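Local coordinates for protein virC2 (Agrobacterium tumefaciens, PDB 2RH3) that enhances T-DNA transfer and virulence through its C-terminal ribbon-helix-helix fold, the part present here, which probably binds DNA, at residues L31-M45 against L104-E116. Sequence-based numbering, arbitrary orientation.
Sequences LQMILRRALGDFENM and LATAALACFFARE
Leu31 opens the contact, its side chain slanting across that of Leu109 so that the two CD1 methyls touch, and CD1 also reaches the edge of the Phe113 ring. One turn on, Ile34 CG2, anti to the backbone N, projects toward the other helix and reaches two partners: it lies over a face of Phe112, 3.7 Å from the ring centroid and 14° off its normal, a CH-pi contact, and meets Leu109 CD2 at 3.6 Å. Leu35 comes in across Leu109, CD1 to CG at 3.7 Å; Leu109 is the knob in a hole formed by Leu31, Ile34, Leu35 and Ala38. Arg37 puts its aliphatic CG against the Phe112 edge at CE1, its guanidinium nearly perpendicular to the ring; Phe112 is the knob among Ile34, Arg37, Ala38 and Asp41.

Ala38 marks the crossing, where the helices pass at 93° with axes 8.5 Å apart; its CB sits 3.6 Å from Ala108 O. Beside it, a water donates to both Ala38 O and Ala108 O. Leu39 CD2 touches the Ala108 methyl, and its side chain also reaches Leu5 of the strand pair. A second water donates weakly to Asp41 OD2 and accepts from Arg115 NE at the guanidinium edge. Phe42, its CG turned anti to the backbone N (chi1 -152°), sends its ring across Ala108 as the knob among Leu104, Ala107, Ala108 and Cys111: Ala108 CA lies over its face and Leu104 CD1 meets its edge, 3.7 Å from CE2. Met45 ends the walk with CE 3.5 Å from Cys111 SG.

Between helices 27-47 and 97-118 of this ribbon-helix-helix fold, then, the grip is almost wholly apolar: small alanines allow close approach, the Phe42 and Phe112 rings lie on either side of the Ala38-Ala108 crossing, and polar links are carried by water, while Asp41, held by charge to Arg37 in its own helix, probably also attracts Arg115 modestly.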
ATOM      1  N   LEU A  31      -7.589  -5.675   4.122  1.00 18.72           N
ATOM      2  CA  LEU A  31      -6.567  -4.790   3.552  1.00 19.80           C
ATOM      3  C   LEU A  31      -5.763  -4.090   4.648  1.00 20.63           C
ATOM      4  O   LEU A  31      -4.556  -3.897   4.502  1.00 21.41           O
ATOM      5  CB  LEU A  31      -7.163  -3.792   2.556  1.00 20.08           C
ATOM      6  CG  LEU A  31      -6.138  -3.207   1.565  1.00 21.25           C
ATOM      7  CD1 LEU A  31      -5.481  -4.308   0.725  1.00 23.53           C
ATOM      8  CD2 LEU A  31      -6.758  -2.150   0.679  1.00 21.23           C
ATOM      9  N   GLN A  32      -6.434  -3.736   5.739  1.00 21.23           N
ATOM     10  CA  GLN A  32      -5.779  -3.074   6.865  0.50 21.33           C
ATOM     11  C   GLN A  32      -4.746  -3.991   7.518  1.00 21.37           C
ATOM     12  O   GLN A  32      -3.657  -3.532   7.890  1.00 21.12           O
ATOM     13  CB  GLN A  32      -6.817  -2.600   7.883  0.50 21.86           C
ATOM     14  CG  GLN A  32      -7.435  -1.257   7.530  0.50 23.04           C
ATOM     15  CD  GLN A  32      -8.771  -1.005   8.219  0.50 24.85           C
ATOM     16  OE1 GLN A  32      -9.265  -1.834   8.988  0.50 27.28           O
ATOM     17  NE2 GLN A  32      -9.365   0.149   7.936  0.50 26.83           N
ATOM     18  N   MET A  33      -5.087  -5.279   7.638  1.00 20.21           N
ATOM     19  CA  MET A  33      -4.168  -6.308   8.168  1.00 20.23           C
ATOM     20  C   MET A  33      -2.906  -6.381   7.310  1.00 20.13           C
ATOM     21  O   MET A  33      -1.781  -6.365   7.832  1.00 20.36           O
ATOM     22  CB  MET A  33      -4.849  -7.682   8.232  1.00 19.65           C
ATOM     23  CG  MET A  33      -5.914  -7.765   9.330  1.00 20.87           C
ATOM     24  SD  MET A  33      -6.899  -9.251   9.176  1.00 22.68           S
ATOM     25  CE  MET A  33      -5.667 -10.492   9.596  1.00 24.82           C
ATOM     26  N   ILE A  34      -3.109  -6.455   5.996  1.00 19.06           N
ATOM     27  CA  ILE A  34      -1.988  -6.510   5.066  1.00 20.00           C
ATOM     28  C   ILE A  34      -1.158  -5.230   5.114  1.00 21.22           C
ATOM     29  O   ILE A  34       0.067  -5.301   5.186  1.00 21.65           O
ATOM     30  CB  ILE A  34      -2.430  -6.799   3.621  1.00 20.21           C
ATOM     31  CG1 ILE A  34      -3.085  -8.189   3.542  1.00 19.70           C
ATOM     32  CG2 ILE A  34      -1.200  -6.756   2.700  1.00 19.96           C
ATOM     33  CD1 ILE A  34      -3.766  -8.486   2.195  1.00 19.84           C
ATOM     34  N   LEU A  35      -1.834  -4.081   5.093  1.00 21.24           N
ATOM     35  CA  LEU A  35      -1.140  -2.785   5.065  0.50 22.41           C
ATOM     36  C   LEU A  35      -0.225  -2.594   6.278  1.00 23.26           C
ATOM     37  O   LEU A  35       0.853  -1.988   6.159  1.00 23.41           O
ATOM     38  CB  LEU A  35      -2.151  -1.634   4.952  0.50 22.44           C
ATOM     39  CG  LEU A  35      -1.614  -0.242   4.598  0.50 21.92           C
ATOM     40  CD1 LEU A  35      -0.700  -0.297   3.387  0.50 22.36           C
ATOM     41  CD2 LEU A  35      -2.761   0.734   4.366  0.50 22.64           C
ATOM     42  N   ARG A  36      -0.647  -3.097   7.432  1.00 24.02           N
ATOM     43  CA  ARG A  36       0.148  -2.987   8.663  1.00 25.63           C
ATOM     44  C   ARG A  36       1.532  -3.612   8.450  1.00 24.83           C
ATOM     45  O   ARG A  36       2.569  -3.012   8.792  1.00 24.79           O
ATOM     46  CB  ARG A  36      -0.592  -3.656   9.827  1.00 25.63           C
ATOM     47  CG  ARG A  36       0.123  -3.564  11.165  1.00 28.73           C
ATOM     48  CD  ARG A  36      -0.712  -4.137  12.302  1.00 28.96           C
ATOM     49  NE  ARG A  36      -1.854  -3.289  12.628  0.50 34.02           N
ATOM     50  CZ  ARG A  36      -3.124  -3.670  12.535  1.00 36.13           C
ATOM     51  NH1 ARG A  36      -3.425  -4.901  12.137  1.00 38.26           N
ATOM     52  NH2 ARG A  36      -4.093  -2.821  12.856  1.00 38.22           N
ATOM     53  N   ARG A  37       1.537  -4.813   7.872  1.00 23.43           N
ATOM     54  CA  ARG A  37       2.760  -5.537   7.597  1.00 22.93           C
ATOM     55  C   ARG A  37       3.514  -4.876   6.440  1.00 22.64           C
ATOM     56  O   ARG A  37       4.727  -4.676   6.528  1.00 23.08           O
ATOM     57  CB  ARG A  37       2.455  -7.000   7.254  1.00 22.74           C
ATOM     58  CG  ARG A  37       3.670  -7.815   6.841  1.00 22.13           C
ATOM     59  CD  ARG A  37       4.631  -8.015   7.983  1.00 24.55           C
ATOM     60  NE  ARG A  37       5.768  -8.838   7.581  1.00 27.05           N
ATOM     61  CZ  ARG A  37       6.536  -9.539   8.417  1.00 28.56           C
ATOM     62  NH1 ARG A  37       6.307  -9.528   9.727  1.00 28.85           N
ATOM     63  NH2 ARG A  37       7.544 -10.262   7.938  1.00 30.30           N
ATOM     64  N   ALA A  38       2.792  -4.555   5.370  1.00 22.33           N
ATOM     65  CA  ALA A  38       3.374  -3.918   4.184  1.00 22.48           C
ATOM     66  C   ALA A  38       4.072  -2.587   4.538  1.00 23.11           C
ATOM     67  O   ALA A  38       5.174  -2.321   4.069  1.00 23.00           O
ATOM     68  CB  ALA A  38       2.326  -3.722   3.112  1.00 23.07           C
ATOM     69  N   LEU A  39       3.443  -1.781   5.387  1.00 23.36           N
ATOM     70  CA  LEU A  39       4.045  -0.493   5.760  1.00 24.56           C
ATOM     71  C   LEU A  39       5.256  -0.680   6.660  1.00 24.94           C
ATOM     72  O   LEU A  39       6.195   0.124   6.621  1.00 24.98           O
ATOM     73  CB  LEU A  39       3.021   0.456   6.396  1.00 24.82           C
ATOM     74  CG  LEU A  39       1.898   0.934   5.470  1.00 26.75           C
ATOM     75  CD1 LEU A  39       0.681   1.372   6.282  1.00 27.67           C
ATOM     76  CD2 LEU A  39       2.367   2.052   4.521  1.00 29.35           C
ATOM     77  N   GLY A  40       5.239  -1.741   7.464  1.00 25.01           N
ATOM     78  CA  GLY A  40       6.390  -2.098   8.285  1.00 26.09           C
ATOM     79  C   GLY A  40       7.583  -2.479   7.425  1.00 26.55           C
ATOM     80  O   GLY A  40       8.694  -1.986   7.640  1.00 26.42           O
ATOM     81  N   ASP A  41       7.341  -3.345   6.437  1.00 26.73           N
ATOM     82  CA  ASP A  41       8.364  -3.767   5.476  1.00 27.23           C
ATOM     83  C   ASP A  41       8.889  -2.555   4.700  1.00 27.18           C
ATOM     84  O   ASP A  41      10.101  -2.411   4.504  1.00 28.05           O
ATOM     85  CB  ASP A  41       7.799  -4.805   4.482  1.00 27.82           C
ATOM     86  CG  ASP A  41       7.362  -6.120   5.150  1.00 29.57           C
ATOM     87  OD1 ASP A  41       7.809  -6.426   6.275  1.00 31.20           O
ATOM     88  OD2 ASP A  41       6.557  -6.860   4.529  0.50 30.14           O
ATOM     89  N   PHE A  42       7.968  -1.678   4.299  1.00 26.76           N
ATOM     90  CA  PHE A  42       8.275  -0.531   3.425  1.00 27.48           C
ATOM     91  C   PHE A  42       9.129   0.520   4.121  1.00 28.02           C
ATOM     92  O   PHE A  42       9.991   1.123   3.484  1.00 27.81           O
ATOM     93  CB  PHE A  42       6.995   0.106   2.879  1.00 27.47           C
ATOM     94  CG  PHE A  42       7.174   0.791   1.547  1.00 26.64           C
ATOM     95  CD1 PHE A  42       7.509   0.055   0.411  1.00 26.98           C
ATOM     96  CD2 PHE A  42       6.993   2.162   1.428  1.00 27.04           C
ATOM     97  CE1 PHE A  42       7.669   0.679  -0.833  1.00 26.12           C
ATOM     98  CE2 PHE A  42       7.153   2.803   0.198  1.00 27.97           C
ATOM     99  CZ  PHE A  42       7.487   2.054  -0.938  1.00 26.94           C
ATOM    100  N   GLU A  43       8.882   0.721   5.418  1.00 28.88           N
ATOM    101  CA  GLU A  43       9.660   1.658   6.253  1.00 29.99           C
ATOM    102  C   GLU A  43      11.145   1.373   6.169  1.00 30.24           C
ATOM    103  O   GLU A  43      11.965   2.303   6.080  1.00 29.99           O
ATOM    104  CB  GLU A  43       9.252   1.535   7.720  1.00 30.41           C
ATOM    105  CG  GLU A  43       8.195   2.494   8.198  1.00 32.67           C
ATOM    106  CD  GLU A  43       8.007   2.413   9.703  1.00 34.85           C
ATOM    107  OE1 GLU A  43       7.698   1.313  10.214  0.50 35.91           O
ATOM    108  OE2 GLU A  43       8.169   3.450  10.379  1.00 37.89           O
ATOM    109  N   ASN A  44      11.494   0.086   6.223  1.00 30.52           N
ATOM    110  CA  ASN A  44      12.890  -0.334   6.160  1.00 30.81           C
ATOM    111  C   ASN A  44      13.507  -0.094   4.785  1.00 30.93           C
ATOM    112  O   ASN A  44      14.724   0.073   4.665  1.00 30.97           O
ATOM    113  CB  ASN A  44      13.044  -1.798   6.592  1.00 31.31           C
ATOM    114  CG  ASN A  44      12.622  -2.032   8.040  0.50 31.63           C
ATOM    115  OD1 ASN A  44      12.740  -1.150   8.894  0.50 32.39           O
ATOM    116  ND2 ASN A  44      12.130  -3.232   8.318  0.50 32.90           N
ATOM    117  N   MET A  45      12.656  -0.054   3.760  1.00 30.63           N
ATOM    118  CA  MET A  45      13.070   0.260   2.385  1.00 30.88           C
ATOM    119  C   MET A  45      13.196   1.764   2.137  1.00 29.97           C
ATOM    120  O   MET A  45      13.931   2.192   1.245  1.00 29.15           O
ATOM    121  CB  MET A  45      12.082  -0.335   1.379  1.00 30.26           C
ATOM    122  CG  MET A  45      12.035  -1.850   1.402  1.00 31.75           C
ATOM    123  SD  MET A  45      10.615  -2.535   0.550  1.00 34.23           S
ATOM    124  CE  MET A  45      10.840  -1.897  -1.099  1.00 31.67           C
ATOM    125  N   LEU A 104       1.748   6.408  -1.178  1.00 20.52           N
ATOM    126  CA  LEU A 104       2.593   5.676  -0.234  1.00 21.23           C
ATOM    127  C   LEU A 104       1.980   4.313   0.095  1.00 21.36           C
ATOM    128  O   LEU A 104       2.661   3.285  -0.017  1.00 21.31           O
ATOM    129  CB  LEU A 104       2.815   6.493   1.045  1.00 21.42           C
ATOM    130  CG  LEU A 104       3.725   5.856   2.113  1.00 22.95           C
ATOM    131  CD1 LEU A 104       5.100   5.532   1.543  1.00 25.56           C
ATOM    132  CD2 LEU A 104       3.846   6.721   3.350  1.00 22.50           C
ATOM    133  N   ALA A 105       0.704   4.302   0.469  1.00 21.38           N
ATOM    134  CA  ALA A 105       0.028   3.028   0.795  1.00 21.59           C
ATOM    135  C   ALA A 105      -0.008   2.093  -0.401  1.00 21.86           C
ATOM    136  O   ALA A 105       0.267   0.891  -0.274  1.00 21.47           O
ATOM    137  CB  ALA A 105      -1.377   3.277   1.313  1.00 21.90           C
ATOM    138  N   THR A 106      -0.332   2.645  -1.568  1.00 22.08           N
ATOM    139  CA  THR A 106      -0.442   1.848  -2.778  1.00 22.33           C
ATOM    140  C   THR A 106       0.898   1.197  -3.150  1.00 21.94           C
ATOM    141  O   THR A 106       0.937   0.016  -3.502  1.00 22.00           O
ATOM    142  CB  THR A 106      -1.061   2.670  -3.935  1.00 22.70           C
ATOM    143  OG1 THR A 106      -2.403   3.040  -3.569  1.00 24.31           O
ATOM    144  CG2 THR A 106      -1.084   1.859  -5.226  1.00 23.99           C
ATOM    145  N   ALA A 107       1.987   1.957  -3.046  1.00 21.40           N
ATOM    146  CA  ALA A 107       3.325   1.420  -3.296  1.00 20.40           C
ATOM    147  C   ALA A 107       3.706   0.330  -2.295  1.00 20.43           C
ATOM    148  O   ALA A 107       4.274  -0.682  -2.677  1.00 20.83           O
ATOM    149  CB  ALA A 107       4.375   2.542  -3.271  1.00 21.38           C
ATOM    150  N   ALA A 108       3.399   0.557  -1.024  1.00 19.82           N
ATOM    151  CA  ALA A 108       3.705  -0.412   0.027  1.00 19.42           C
ATOM    152  C   ALA A 108       3.001  -1.748  -0.267  1.00 19.39           C
ATOM    153  O   ALA A 108       3.592  -2.830  -0.169  1.00 19.07           O
ATOM    154  CB  ALA A 108       3.297   0.151   1.371  1.00 19.56           C
ATOM    155  N   LEU A 109       1.742  -1.658  -0.661  1.00 19.51           N
ATOM    156  CA  LEU A 109       0.973  -2.859  -1.001  1.00 19.80           C
ATOM    157  C   LEU A 109       1.466  -3.506  -2.287  1.00 20.09           C
ATOM    158  O   LEU A 109       1.568  -4.722  -2.372  1.00 19.77           O
ATOM    159  CB  LEU A 109      -0.512  -2.516  -1.095  1.00 19.73           C
ATOM    160  CG  LEU A 109      -1.202  -2.239   0.236  1.00 20.98           C
ATOM    161  CD1 LEU A 109      -2.563  -1.582  -0.039  1.00 21.31           C
ATOM    162  CD2 LEU A 109      -1.370  -3.518   1.067  1.00 21.99           C
ATOM    163  N   ALA A 110       1.764  -2.685  -3.301  1.00 19.50           N
ATOM    164  CA  ALA A 110       2.279  -3.189  -4.555  1.00 20.23           C
ATOM    165  C   ALA A 110       3.534  -4.039  -4.315  1.00 19.97           C
ATOM    166  O   ALA A 110       3.703  -5.072  -4.936  1.00 20.31           O
ATOM    167  CB  ALA A 110       2.570  -2.037  -5.505  1.00 20.13           C
ATOM    168  N   CYS A 111       4.380  -3.573  -3.398  0.50 21.19           N
ATOM    169  CA  CYS A 111       5.604  -4.259  -2.984  0.50 20.97           C
ATOM    170  C   CYS A 111       5.321  -5.598  -2.276  0.50 20.80           C
ATOM    171  O   CYS A 111       5.974  -6.607  -2.549  0.50 20.80           O
ATOM    172  CB  CYS A 111       6.420  -3.330  -2.076  0.50 21.21           C
ATOM    173  SG  CYS A 111       8.064  -3.913  -1.681  0.50 22.95           S
ATOM    174  N   PHE A 112       4.338  -5.590  -1.379  1.00 20.38           N
ATOM    175  CA  PHE A 112       3.915  -6.778  -0.639  1.00 20.21           C
ATOM    176  C   PHE A 112       3.380  -7.825  -1.629  1.00 19.25           C
ATOM    177  O   PHE A 112       3.743  -9.007  -1.567  1.00 19.74           O
ATOM    178  CB  PHE A 112       2.812  -6.382   0.366  1.00 20.09           C
ATOM    179  CG  PHE A 112       2.344  -7.518   1.217  1.00 21.31           C
ATOM    180  CD1 PHE A 112       2.870  -7.708   2.495  1.00 22.85           C
ATOM    181  CD2 PHE A 112       1.370  -8.397   0.751  1.00 21.41           C
ATOM    182  CE1 PHE A 112       2.439  -8.783   3.293  1.00 23.58           C
ATOM    183  CE2 PHE A 112       0.946  -9.467   1.533  1.00 20.70           C
ATOM    184  CZ  PHE A 112       1.471  -9.652   2.805  1.00 21.66           C
ATOM    185  N   PHE A 113       2.520  -7.384  -2.552  1.00 18.55           N
ATOM    186  CA  PHE A 113       1.926  -8.285  -3.531  1.00 18.88           C
ATOM    187  C   PHE A 113       2.970  -8.858  -4.504  1.00 18.87           C
ATOM    188  O   PHE A 113       2.891 -10.025  -4.858  1.00 19.09           O
ATOM    189  CB  PHE A 113       0.794  -7.623  -4.311  1.00 19.01           C
ATOM    190  CG  PHE A 113      -0.348  -7.107  -3.458  1.00 18.39           C
ATOM    191  CD1 PHE A 113      -0.776  -7.787  -2.293  1.00 19.01           C
ATOM    192  CD2 PHE A 113      -1.029  -5.955  -3.849  1.00 20.02           C
ATOM    193  CE1 PHE A 113      -1.841  -7.289  -1.522  1.00 20.57           C
ATOM    194  CE2 PHE A 113      -2.101  -5.467  -3.098  1.00 21.89           C
ATOM    195  CZ  PHE A 113      -2.499  -6.132  -1.928  1.00 19.57           C
ATOM    196  N   ALA A 114       3.937  -8.036  -4.925  1.00 19.07           N
ATOM    197  CA  ALA A 114       5.000  -8.521  -5.821  1.00 19.46           C
ATOM    198  C   ALA A 114       5.877  -9.556  -5.115  1.00 20.58           C
ATOM    199  O   ALA A 114       6.332 -10.532  -5.729  1.00 20.82           O
ATOM    200  CB  ALA A 114       5.846  -7.357  -6.350  1.00 19.51           C
ATOM    201  N   ARG A 115       6.092  -9.347  -3.814  1.00 20.98           N
ATOM    202  CA  ARG A 115       6.903 -10.262  -3.005  1.00 22.36           C
ATOM    203  C   ARG A 115       6.176 -11.598  -2.893  1.00 22.15           C
ATOM    204  O   ARG A 115       6.788 -12.656  -3.029  1.00 22.06           O
ATOM    205  CB  ARG A 115       7.179  -9.665  -1.621  1.00 22.55           C
ATOM    206  CG  ARG A 115       8.243 -10.443  -0.809  1.00 23.97           C
ATOM    207  CD  ARG A 115       8.527  -9.779   0.556  1.00 25.06           C
ATOM    208  NE  ARG A 115       8.897  -8.360   0.463  1.00 30.38           N
ATOM    209  CZ  ARG A 115      10.119  -7.895   0.177  1.00 30.73           C
ATOM    210  NH1 ARG A 115      11.133  -8.726  -0.058  1.00 33.67           N
ATOM    211  NH2 ARG A 115      10.329  -6.587   0.127  1.00 34.41           N
ATOM    212  N   GLU A 116       4.864 -11.536  -2.670  1.00 22.55           N
ATOM    213  CA  GLU A 116       4.021 -12.739  -2.674  1.00 24.07           C
ATOM    214  C   GLU A 116       4.200 -13.539  -3.962  1.00 24.48           C
ATOM    215  O   GLU A 116       4.460 -14.731  -3.932  1.00 24.88           O
ATOM    216  CB  GLU A 116       2.553 -12.355  -2.588  1.00 24.56           C
ATOM    217  CG  GLU A 116       1.951 -12.319  -1.232  1.00 25.69           C
ATOM    218  CD  GLU A 116       0.428 -12.229  -1.322  1.00 23.40           C
ATOM    219  OE1 GLU A 116      -0.078 -11.101  -1.433  1.00 22.97           O
ATOM    220  OE2 GLU A 116      -0.245 -13.289  -1.285  1.00 26.33           O
TER
HETATM  221  O   HOH W   1       5.930  -3.516   1.400  1.00 25.90           O
HETATM  222  O   HOH W   2       6.976  -5.877   1.333  1.00 41.29           O